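Local coordinates for protein aminoacyl-tRNA synthetase (Cryptosporidium parvum, PDB 5F9Z) that probably attaches proline to its cognate tRNA in an ATP-dependent reaction, as a class II prolyl-tRNA synthetase that halofuginone can occupy alongside an ATP analogue, at residues 64-69 with 193-198; 76-81 with 144-149; 174-179 with 271-276. One frame throughout, in Å; residues are numbered along the deposited sequence.

How the interactions relate
The three contacts lie in the class II catalytic core, their centres about 10 to 16 Å apart. Interactions 2 and 3 build consecutive parts of one sheet: strand 76-77 pairs with 144-153, which pairs with 168-178, which pairs with 265-276. Interaction 1 joins helices 53-71 and 181-202 over this sheet, where Phe66 and Tyr195 rest on Trp273. Along the chain, interaction 2 is nested inside the loop closed by interaction 1, interaction 3 follows interaction 2, and the segments of 1 and 3 alternate. Asp67 ties interaction 1 to Asn77 and Trp149 of interaction 2. The floor carrying both ligands is thus continuous with a helical layer and an edge strand.

Interaction 1 of 3, residues 64-69 with 193-198; sequences SVFDQK and NEYASI
Phe66 and Tyr195 meet where two helices lie over one face of the class II synthetase sheet; helix 53-71 is probably the long helix of motif 1. The short axes approach to 10.7 Å and run roughly antiparallel, at 156°, a spacing that leaves room for large side chains between them. Phe66, its ring swung anti to the backbone N (chi1 -177°), reaches across so that CZ comes 3.4 Å from Tyr195 CE1. The two rings are almost parallel, with planes 13° apart, but slid so far that they barely overlap. Flat aromatic side chains suit this buried place, since near-parallel rings can slide past each other and still pack on Trp273. Tyr195 adds a polar end, its OH bonding to Gln172. Ile198 fills the next position along the interface: its CD1 lies 3.9 Å from Val65 CG1 and equally near Phe66 CB, while its CG1 touches the ring at CD1.

Toward the partly exposed side the chemistry changes. The methylene chain of Lys69 crosses the carboxylate of Glu194 at about a right angle, CD lying 3.4 Å from OE1. Lys69 NZ stays 4.5 Å from Glu194 OE1, too far for a salt bridge, although the opposite charges would still attract. A firmer link comes from a water that donates to both Glu194 OE2, at 2.6 Å, and Lys69 O. The contact thus joins two antiparallel helices that flank the class II catalytic sheet at Trp273, apolar beside the sheet and polar at its outer border.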
loop_
_atom_site.group_PDB
_atom_site.type_symbol
_atom_site.label_atom_id
_atom_site.label_comp_id
_atom_site.label_asym_id
_atom_site.label_seq_id
_atom_site.Cartn_x
_atom_site.Cartn_y
_atom_site.Cartn_z
ATOM N N SER A 64 -13.060 0.046 1.019
ATOM C CA SER A 64 -14.182 -0.515 1.765
ATOM C C SER A 64 -13.748 -1.015 3.137
ATOM O O SER A 64 -14.432 -0.774 4.139
ATOM C CB SER A 64 -14.827 -1.648 0.966
ATOM O OG SER A 64 -15.745 -2.372 1.764
ATOM N N VAL A 65 -12.613 -1.712 3.204
ATOM C CA VAL A 65 -12.171 -2.287 4.470
ATOM C C VAL A 65 -11.716 -1.194 5.428
ATOM O O VAL A 65 -12.052 -1.214 6.618
ATOM C CB VAL A 65 -11.065 -3.329 4.225
ATOM C CG1 VAL A 65 -10.448 -3.776 5.542
ATOM C CG2 VAL A 65 -11.625 -4.523 3.463
ATOM N N PHE A 66 -10.951 -0.220 4.929
ATOM C CA PHE A 66 -10.432 0.821 5.811
ATOM C C PHE A 66 -11.535 1.769 6.265
ATOM O O PHE A 66 -11.513 2.250 7.403
ATOM C CB PHE A 66 -9.314 1.595 5.117
ATOM C CG PHE A 66 -8.676 2.634 5.989
ATOM C CD1 PHE A 66 -7.760 2.270 6.963
ATOM C CD2 PHE A 66 -8.995 3.974 5.842
ATOM C CE1 PHE A 66 -7.173 3.221 7.773
ATOM C CE2 PHE A 66 -8.409 4.931 6.646
ATOM C CZ PHE A 66 -7.496 4.554 7.613
ATOM N N ASP A 67 -12.502 2.054 5.387
ATOM C CA ASP A 67 -13.599 2.941 5.761
ATOM C C ASP A 67 -14.408 2.356 6.912
ATOM O O ASP A 67 -14.834 3.085 7.816
ATOM C CB ASP A 67 -14.496 3.206 4.552
ATOM C CG ASP A 67 -15.473 4.339 4.784
ATOM O OD1 ASP A 67 -15.090 5.507 4.569
ATOM O OD2 ASP A 67 -16.626 4.062 5.174
ATOM N N GLN A 68 -14.626 1.039 6.899
ATOM C CA GLN A 68 -15.313 0.395 8.013
ATOM C C GLN A 68 -14.468 0.421 9.281
ATOM O O GLN A 68 -15.018 0.437 10.388
ATOM C CB GLN A 68 -15.676 -1.045 7.647
ATOM N N LYS A 69 -13.140 0.431 9.141
ATOM C CA LYS A 69 -12.268 0.461 10.310
ATOM C C LYS A 69 -12.346 1.806 11.024
ATOM O O LYS A 69 -12.481 1.860 12.251
ATOM C CB LYS A 69 -10.827 0.155 9.901
ATOM C CG LYS A 69 -10.592 -1.275 9.451
ATOM C CD LYS A 69 -10.864 -2.264 10.572
ATOM C CE LYS A 69 -10.551 -3.687 10.138
ATOM N NZ LYS A 69 -10.844 -4.673 11.214
ATOM N N ASN A 193 -1.983 1.332 13.478
ATOM C CA ASN A 193 -2.239 -0.103 13.549
ATOM C C ASN A 193 -3.212 -0.545 12.465
ATOM O O ASN A 193 -3.084 -1.648 11.920
ATOM C CB ASN A 193 -2.768 -0.476 14.935
ATOM C CG ASN A 193 -1.713 -0.345 16.016
ATOM O OD1 ASN A 193 -0.528 -0.574 15.774
ATOM N ND2 ASN A 193 -2.141 0.026 17.218
ATOM N N GLU A 194 -4.194 0.300 12.134
ATOM C CA GLU A 194 -5.110 -0.032 11.049
ATOM C C GLU A 194 -4.403 0.017 9.700
ATOM O O GLU A 194 -4.682 -0.802 8.817
ATOM C CB GLU A 194 -6.314 0.912 11.061
ATOM C CG GLU A 194 -7.128 0.891 12.351
ATOM C CD GLU A 194 -7.966 -0.368 12.519
ATOM O OE1 GLU A 194 -7.833 -1.306 11.703
ATOM O OE2 GLU A 194 -8.770 -0.417 13.474
ATOM N N TYR A 195 -3.490 0.975 9.520
ATOM C CA TYR A 195 -2.672 1.002 8.312
ATOM C C TYR A 195 -1.831 -0.264 8.199
ATOM O O TYR A 195 -1.765 -0.888 7.133
ATOM C CB TYR A 195 -1.780 2.243 8.308
ATOM C CG TYR A 195 -2.482 3.515 7.894
ATOM C CD1 TYR A 195 -3.612 3.478 7.089
ATOM C CD2 TYR A 195 -2.012 4.755 8.306
ATOM C CE1 TYR A 195 -4.252 4.639 6.705
ATOM C CE2 TYR A 195 -2.646 5.923 7.926
ATOM C CZ TYR A 195 -3.768 5.858 7.128
ATOM O OH TYR A 195 -4.406 7.016 6.748
ATOM N N ALA A 196 -1.180 -0.660 9.297
ATOM C CA ALA A 196 -0.422 -1.907 9.297
ATOM C C ALA A 196 -1.325 -3.108 9.050
ATOM O O ALA A 196 -0.896 -4.091 8.436
ATOM C CB ALA A 196 0.327 -2.069 10.619
ATOM N N SER A 197 -2.575 -3.047 9.516
ATOM C CA SER A 197 -3.512 -4.135 9.257
ATOM C C SER A 197 -3.900 -4.191 7.786
ATOM O O SER A 197 -4.053 -5.280 7.221
ATOM C CB SER A 197 -4.754 -3.976 10.135
ATOM O OG SER A 197 -5.726 -4.959 9.823
ATOM N N ILE A 198 -4.064 -3.028 7.149
ATOM C CA ILE A 198 -4.414 -2.997 5.731
ATOM C C ILE A 198 -3.340 -3.690 4.901
ATOM O O ILE A 198 -3.642 -4.484 4.002
ATOM C CB ILE A 198 -4.641 -1.545 5.268
ATOM C CG1 ILE A 198 -5.952 -0.998 5.838
ATOM C CG2 ILE A 198 -4.644 -1.458 3.748
ATOM C CD1 ILE A 198 -7.185 -1.723 5.344
HETATM O O HOH W 1 -11.408 -0.572 13.547
#

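Interaction 2 of 3, residues 76-81 with 144-149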
loop_
_atom_site.group_PDB
_atom_site.type_symbol
_atom_site.label_atom_id
_atom_site.label_comp_id
_atom_site.label_asym_id
_atom_site.label_seq_id
_atom_site.Cartn_x
_atom_site.Cartn_y
_atom_site.Cartn_z
ATOM N N GLN A 76 -15.959 10.463 10.638
ATOM C CA GLN A 76 -17.005 10.757 9.672
ATOM C C GLN A 76 -16.396 11.189 8.347
ATOM O O GLN A 76 -15.378 11.888 8.316
ATOM C CB GLN A 76 -17.942 11.847 10.194
ATOM C CG GLN A 76 -18.830 11.398 11.340
ATOM C CD GLN A 76 -19.787 12.483 11.793
ATOM O OE1 GLN A 76 -19.440 13.664 11.810
ATOM N NE2 GLN A 76 -21.001 12.087 12.157
ATOM N N ASN A 77 -17.024 10.769 7.254
ATOM C CA ASN A 77 -16.563 11.120 5.920
ATOM C C ASN A 77 -17.207 12.420 5.457
ATOM O O ASN A 77 -18.394 12.662 5.693
ATOM C CB ASN A 77 -16.870 10.001 4.924
ATOM C CG ASN A 77 -15.933 8.821 5.068
ATOM O OD1 ASN A 77 -14.861 8.935 5.665
ATOM N ND2 ASN A 77 -16.326 7.680 4.515
ATOM N N ALA A 78 -16.406 13.256 4.801
ATOM C CA ALA A 78 -16.869 14.497 4.201
ATOM C C ALA A 78 -16.162 14.664 2.865
ATOM O O ALA A 78 -15.387 13.802 2.440
ATOM C CB ALA A 78 -16.612 15.691 5.128
ATOM N N TYR A 79 -16.433 15.777 2.187
ATOM C CA TYR A 79 -15.710 16.096 0.960
ATOM C C TYR A 79 -15.568 17.604 0.847
ATOM O O TYR A 79 -16.569 18.318 0.736
ATOM C CB TYR A 79 -16.407 15.532 -0.278
ATOM C CG TYR A 79 -15.618 15.783 -1.545
ATOM C CD1 TYR A 79 -14.523 14.993 -1.868
ATOM C CD2 TYR A 79 -15.953 16.822 -2.403
ATOM C CE1 TYR A 79 -13.789 15.223 -3.017
ATOM C CE2 TYR A 79 -15.225 17.060 -3.554
ATOM C CZ TYR A 79 -14.144 16.257 -3.856
ATOM O OH TYR A 79 -13.416 16.488 -5.000
ATOM N N PHE A 80 -14.342 18.071 0.865
ATOM C CA PHE A 80 -13.918 19.448 0.700
ATOM C C PHE A 80 -13.474 19.694 -0.739
ATOM O O PHE A 80 -13.051 18.762 -1.429
ATOM C CB PHE A 80 -12.775 19.772 1.668
ATOM C CG PHE A 80 -13.201 19.824 3.109
ATOM C CD1 PHE A 80 -13.461 18.659 3.814
ATOM C CD2 PHE A 80 -13.342 21.038 3.760
ATOM C CE1 PHE A 80 -13.854 18.704 5.137
ATOM C CE2 PHE A 80 -13.734 21.090 5.084
ATOM C CZ PHE A 80 -13.990 19.922 5.773
ATOM N N PRO A 81 -13.572 20.933 -1.222
ATOM C CA PRO A 81 -13.335 21.195 -2.647
ATOM C C PRO A 81 -11.917 20.853 -3.082
ATOM O O PRO A 81 -10.973 20.829 -2.289
ATOM C CB PRO A 81 -13.607 22.697 -2.781
ATOM C CG PRO A 81 -14.510 23.019 -1.641
ATOM C CD PRO A 81 -14.058 22.133 -0.519
ATOM N N LEU A 144 -13.461 16.081 16.995
ATOM C CA LEU A 144 -13.939 16.166 15.623
ATOM C C LEU A 144 -13.060 15.279 14.752
ATOM O O LEU A 144 -11.835 15.418 14.762
ATOM C CB LEU A 144 -13.906 17.609 15.117
ATOM C CG LEU A 144 -14.284 17.833 13.651
ATOM C CD1 LEU A 144 -15.751 17.505 13.416
ATOM C CD2 LEU A 144 -13.973 19.260 13.225
ATOM N N LYS A 145 -13.684 14.363 14.012
ATOM C CA LYS A 145 -12.958 13.382 13.210
ATOM C C LYS A 145 -13.527 13.385 11.799
ATOM O O LYS A 145 -14.639 12.900 11.572
ATOM C CB LYS A 145 -13.049 11.989 13.832
ATOM C CG LYS A 145 -12.551 11.919 15.266
ATOM C CD LYS A 145 -12.702 10.519 15.828
ATOM C CE LYS A 145 -12.256 10.449 17.277
ATOM N NZ LYS A 145 -12.422 9.079 17.834
ATOM N N ILE A 146 -12.761 13.921 10.852
ATOM C CA ILE A 146 -13.181 14.031 9.462
ATOM C C ILE A 146 -12.215 13.243 8.590
ATOM O O ILE A 146 -11.000 13.263 8.812
ATOM C CB ILE A 146 -13.256 15.503 9.004
ATOM C CG1 ILE A 146 -14.272 16.268 9.853
ATOM C CG2 ILE A 146 -13.641 15.593 7.536
ATOM C CD1 ILE A 146 -15.675 15.716 9.756
ATOM N N ASN A 147 -12.765 12.540 7.603
ATOM C CA ASN A 147 -11.987 11.825 6.604
ATOM C C ASN A 147 -12.592 12.094 5.236
ATOM O O ASN A 147 -13.799 12.315 5.113
ATOM C CB ASN A 147 -11.966 10.317 6.888
ATOM C CG ASN A 147 -11.139 9.550 5.883
ATOM O OD1 ASN A 147 -9.912 9.578 5.932
ATOM N ND2 ASN A 147 -11.807 8.859 4.965
ATOM N N GLN A 148 -11.753 12.088 4.204
ATOM C CA GLN A 148 -12.260 12.240 2.850
ATOM C C GLN A 148 -11.455 11.384 1.885
ATOM O O GLN A 148 -10.223 11.334 1.957
ATOM C CB GLN A 148 -12.257 13.712 2.397
ATOM C CG GLN A 148 -10.899 14.337 2.151
ATOM C CD GLN A 148 -11.013 15.729 1.547
ATOM O OE1 GLN A 148 -12.107 16.287 1.450
ATOM N NE2 GLN A 148 -9.882 16.293 1.136
ATOM N N TRP A 149 -12.169 10.695 1.000
ATOM C CA TRP A 149 -11.573 9.955 -0.103
ATOM C C TRP A 149 -11.614 10.838 -1.342
ATOM O O TRP A 149 -12.696 11.242 -1.782
ATOM C CB TRP A 149 -12.319 8.644 -0.351
ATOM C CG TRP A 149 -12.319 7.720 0.826
ATOM C CD1 TRP A 149 -13.198 7.721 1.870
ATOM C CD2 TRP A 149 -11.397 6.653 1.079
ATOM N NE1 TRP A 149 -12.879 6.722 2.758
ATOM C CE2 TRP A 149 -11.778 6.052 2.296
ATOM C CE3 TRP A 149 -10.286 6.148 0.395
ATOM C CZ2 TRP A 149 -11.088 4.973 2.843
ATOM C CZ3 TRP A 149 -9.603 5.075 0.939
ATOM C CH2 TRP A 149 -10.004 4.502 2.153
HETATM O O HOH W 2 -14.947 11.336 1.225
HETATM O O HOH W 3 -10.460 18.792 -0.296
#
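The carbonyl oxygen of Asn147 is approached twice by residues 77-78: Ala78 N donates a hydrogen bond to Asn147 O over 2.8 Å, arriving nearly along the C=O axis, and the CA-H of Asn77 adds a weaker contact. One step back, Gln76 O receives Asn147 N, also at 2.8 Å, and Gln76 N donates to Lys145 O. These bonds make a short parallel ladder, with Gln76 opposite Ile146 and Asn77 opposite Asn147.

Side chains strengthen it. On the face bearing the two asparagines, the amides lie side by side, and Asn147 ND2 donates to Asn77 OD1 over 3.1 Å. The acceptor sits in the Asn147 amide plane, whereas the donor stands above the carbonyl plane of Asn77, the two amides being turned 44° apart. Their other ends are also engaged, Asn77 ND2 by Asp67 and Asn147 OD1 by Gln172, which fixes both flips. Asp67 also accepts from Trp149 NE1, whose ring edge faces Asn77 ND2.

Beyond Ala78 the chains diverge, and Gln148 bridges the widening gap. With CG between backbone N and carbonyl carbon (chi1 70°) and the chain extended from there, OE1 meets Phe80 N at 2.9 Å in an almost straight bond, while NE2 holds Glu173. A water spans Ala78 O and Trp149 N. On the face of Ile146, its CG2 touches both Ala78 CB, at 3.8 Å, and Phe80 CE1, at 3.9 Å, the methyl meeting the Phe80 ring at its edge. Primary amides, able to donate and accept at once, reinforce the ladder at Asn77 and Asn147 and, through Gln148, continue it to Phe80 N: Gln148 stands in for a backbone carbonyl, and its buried polar ends are satisfied.

Interaction 3 of 3, residues 174-179 with 271-276. With ANP (phosphoaminophosphonic acid-adenylate ester), chain D; HFG (7-bromo-6-chloro-3-{3-[(2R,3S)-3-hydroxypiperidin-2-yl]-2-oxopropyl}quinazolin-4(3H)-one), chain E.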
loop_
_atom_site.group_PDB
_atom_site.type_symbol
_atom_site.label_atom_id
_atom_site.label_comp_id
_atom_site.label_asym_id
_atom_site.label_seq_id
_atom_site.Cartn_x
_atom_site.Cartn_y
_atom_site.Cartn_z
ATOM N N GLY A 174 -7.432 11.558 6.713
ATOM C CA GLY A 174 -8.226 11.783 7.910
ATOM C C GLY A 174 -7.614 12.906 8.726
ATOM O O GLY A 174 -6.393 12.974 8.887
ATOM N N HIS A 175 -8.470 13.789 9.231
ATOM C CA HIS A 175 -8.043 14.924 10.038
ATOM C C HIS A 175 -8.916 14.978 11.281
ATOM O O HIS A 175 -10.134 15.151 11.177
ATOM C CB HIS A 175 -8.138 16.234 9.249
ATOM C CG HIS A 175 -7.283 16.259 8.020
ATOM N ND1 HIS A 175 -6.050 16.875 7.983
ATOM C CD2 HIS A 175 -7.481 15.740 6.786
ATOM C CE1 HIS A 175 -5.527 16.735 6.777
ATOM N NE2 HIS A 175 -6.377 16.051 6.031
ATOM N N THR A 176 -8.296 14.820 12.445
ATOM C CA THR A 176 -9.010 14.811 13.710
ATOM C C THR A 176 -8.503 15.934 14.601
ATOM O O THR A 176 -7.365 16.391 14.464
ATOM C CB THR A 176 -8.857 13.469 14.435
ATOM O OG1 THR A 176 -7.488 13.285 14.820
ATOM C CG2 THR A 176 -9.285 12.323 13.533
ATOM N N ALA A 177 -9.365 16.381 15.511
ATOM C CA ALA A 177 -9.022 17.385 16.505
ATOM C C ALA A 177 -9.511 16.910 17.865
ATOM O O ALA A 177 -10.631 16.405 17.986
ATOM C CB ALA A 177 -9.632 18.749 16.166
ATOM N N HIS A 178 -8.671 17.069 18.882
ATOM C CA HIS A 178 -8.957 16.549 20.209
ATOM C C HIS A 178 -8.685 17.620 21.255
ATOM O O HIS A 178 -7.967 18.593 21.011
ATOM C CB HIS A 178 -8.122 15.296 20.505
ATOM C CG HIS A 178 -8.163 14.272 19.413
ATOM N ND1 HIS A 178 -8.997 13.176 19.451
ATOM C CD2 HIS A 178 -7.478 14.184 18.248
ATOM C CE1 HIS A 178 -8.821 12.454 18.358
ATOM N NE2 HIS A 178 -7.905 13.043 17.612
ATOM N N SER A 179 -9.275 17.424 22.436
ATOM C CA SER A 179 -9.104 18.372 23.530
ATOM C C SER A 179 -7.822 18.139 24.317
ATOM O O SER A 179 -7.404 19.027 25.068
ATOM C CB SER A 179 -10.304 18.306 24.477
ATOM O OG SER A 179 -10.379 17.044 25.118
ATOM N N THR A 271 -4.555 15.474 14.650
ATOM C CA THR A 271 -3.843 14.398 13.976
ATOM C C THR A 271 -4.214 14.411 12.500
ATOM O O THR A 271 -5.270 14.919 12.110
ATOM C CB THR A 271 -4.169 13.014 14.565
ATOM O OG1 THR A 271 -5.418 12.550 14.034
ATOM C CG2 THR A 271 -4.265 13.072 16.080
ATOM N N SER A 272 -3.335 13.847 11.678
ATOM C CA SER A 272 -3.633 13.655 10.266
ATOM C C SER A 272 -2.900 12.416 9.777
ATOM O O SER A 272 -1.792 12.114 10.230
ATOM C CB SER A 272 -3.249 14.873 9.420
ATOM O OG SER A 272 -1.856 14.903 9.166
ATOM N N TRP A 273 -3.534 11.701 8.852
ATOM C CA TRP A 273 -3.044 10.405 8.409
ATOM C C TRP A 273 -3.540 10.146 6.993
ATOM O O TRP A 273 -4.624 10.593 6.610
ATOM C CB TRP A 273 -3.497 9.289 9.363
ATOM C CG TRP A 273 -4.720 9.643 10.179
ATOM C CD1 TRP A 273 -4.758 10.409 11.310
ATOM C CD2 TRP A 273 -6.073 9.241 9.926
ATOM N NE1 TRP A 273 -6.047 10.512 11.770
ATOM C CE2 TRP A 273 -6.873 9.802 10.940
ATOM C CE3 TRP A 273 -6.683 8.460 8.944
ATOM C CZ2 TRP A 273 -8.254 9.608 10.995
ATOM C CZ3 TRP A 273 -8.052 8.269 9.001
ATOM C CH2 TRP A 273 -8.822 8.840 10.018
ATOM N N GLY A 274 -2.737 9.426 6.221
ATOM C CA GLY A 274 -3.039 9.223 4.815
ATOM C C GLY A 274 -2.540 7.891 4.303
ATOM O O GLY A 274 -1.505 7.380 4.745
ATOM N N LEU A 275 -3.290 7.328 3.357
ATOM C CA LEU A 275 -2.916 6.119 2.636
ATOM C C LEU A 275 -3.365 6.279 1.192
ATOM O O LEU A 275 -4.473 6.756 0.934
ATOM C CB LEU A 275 -3.545 4.863 3.262
ATOM C CG LEU A 275 -3.209 3.500 2.646
ATOM C CD1 LEU A 275 -3.115 2.439 3.729
ATOM C CD2 LEU A 275 -4.244 3.090 1.606
ATOM N N THR A 276 -2.511 5.879 0.258
ATOM C CA THR A 276 -2.730 6.126 -1.162
ATOM C C THR A 276 -2.770 4.811 -1.932
ATOM O O THR A 276 -2.580 3.725 -1.375
ATOM C CB THR A 276 -1.631 7.024 -1.734
ATOM O OG1 THR A 276 -0.399 6.296 -1.756
ATOM C CG2 THR A 276 -1.457 8.260 -0.880
HETATM P PG ANP D . 7.429 11.702 -0.169
HETATM O O1G ANP D . 8.663 12.482 0.157
HETATM O O2G ANP D . 7.846 10.287 -0.725
HETATM O O3G ANP D . 6.594 12.463 -1.275
HETATM P PB ANP D . 5.219 12.568 1.342
HETATM O O1B ANP D . 5.388 13.477 2.593
HETATM O O2B ANP D . 5.146 13.422 0.117
HETATM N N3B ANP D . 6.508 11.496 1.240
HETATM P PA ANP D . 2.638 12.274 2.241
HETATM O O1A ANP D . 2.283 13.637 1.789
HETATM O O2A ANP D . 2.939 12.166 3.738
HETATM O O3A ANP D . 3.914 11.725 1.470
HETATM O "O5'" ANP D . 1.458 11.304 1.819
HETATM C "C5'" ANP D . 1.046 10.202 2.657
HETATM C "C4'" ANP D . 1.507 8.909 2.033
HETATM O "O4'" ANP D . 1.118 8.887 0.648
HETATM C "C3'" ANP D . 3.015 8.692 2.020
HETATM O "O3'" ANP D . 3.442 8.082 3.232
HETATM C "C2'" ANP D . 3.211 7.760 0.819
HETATM O "O2'" ANP D . 3.086 6.393 1.192
HETATM C "C1'" ANP D . 2.066 8.167 -0.119
HETATM N N9 ANP D . 2.473 9.007 -1.242
HETATM C C8 ANP D . 3.200 10.168 -1.186
HETATM N N7 ANP D . 3.412 10.722 -2.356
HETATM C C5 ANP D . 2.772 9.869 -3.243
HETATM C C6 ANP D . 2.624 9.896 -4.644
HETATM N N6 ANP D . 3.131 10.850 -5.427
HETATM N N1 ANP D . 1.926 8.890 -5.221
HETATM C C2 ANP D . 1.417 7.932 -4.441
HETATM N N3 ANP D . 1.492 7.803 -3.114
HETATM C C4 ANP D . 2.187 8.810 -2.571
HETATM O "O4'" HFG E . 0.343 15.940 3.248
HETATM C C21 HFG E . 1.166 15.918 4.116
HETATM C "C3'" HFG E . 0.780 15.510 5.556
HETATM C "C2'" HFG E . -0.551 14.760 5.636
HETATM N "N1'" HFG E . -1.590 15.531 5.099
HETATM C "C6'" HFG E . -2.713 14.719 4.736
HETATM C "C5'" HFG E . -2.687 13.347 5.414
HETATM C "C4'" HFG E . -1.519 12.592 5.066
HETATM C C39 HFG E . -0.396 13.424 4.879
HETATM O "O7'" HFG E . 0.855 12.728 5.394
HETATM C "C1'" HFG E . 2.727 16.317 3.782
HETATM N N3 HFG E . 2.793 17.045 2.444
HETATM C C4 HFG E . 2.269 18.325 2.331
HETATM O O11 HFG E . 1.754 18.874 3.307
HETATM C C10 HFG E . 2.329 18.977 1.134
HETATM C C5 HFG E . 1.798 20.309 0.978
HETATM C C2 HFG E . 3.347 16.460 1.404
HETATM N N1 HFG E . 3.422 17.067 0.210
HETATM C C9 HFG E . 2.917 18.329 0.065
HETATM C C8 HFG E . 2.995 18.968 -1.182
HETATM C C7 HFG E . 2.470 20.275 -1.331
HETATM BR BR1 HFG E . 2.581 21.160 -3.072
HETATM C C6 HFG E . 1.875 20.934 -0.244
HETATM CL CL1 HFG E . 1.225 22.562 -0.437
#
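First torsions of 66° in Thr176 and 80° in Thr271 turn both OG1 atoms inward from facing strands, until the hydroxyls meet; their modelled separation is too short to be taken literally. Each has a second partner: Thr176 OG1 pairs with His178 NE2 at 2.8 Å, and Thr271 OG1 accepts from Trp273 NE1 at 3.1 Å, lying in the indole plane. Small hydroxyls suit this buried face because they settle polar groups of a histidine and a tryptophan. Trp273, its chi1 of 22° away from the staggered positions, lays its six-membered ring over Gly174, whose CA stands 3.5 Å from the centroid in a CH-pi contact; with no side chain there, the indole can lie directly on the backbone.

The antiparallel backbones are joined by paired bonds at Gly174 with Trp273 and at Thr176 with Thr271. Between them His175 and Ser272 form a non-hydrogen-bonded pair on the other face, where Ser272 CB comes 3.7 Å from His175 ND1. Tyr129 and Glu173 fix that imidazole, which borders the piperidine of halofuginone. Gly274 N comes 3.6 Å from C4' of the same ring. At the strand's end Thr276 OG1 donates to the adenine N3 of the ATP analogue over 2.8 Å and caps Arg278 N. A strand that leads into a helix, with Thr276 and Arg278 both in the nucleotide pocket, is consistent with motif 3 of class II synthetases.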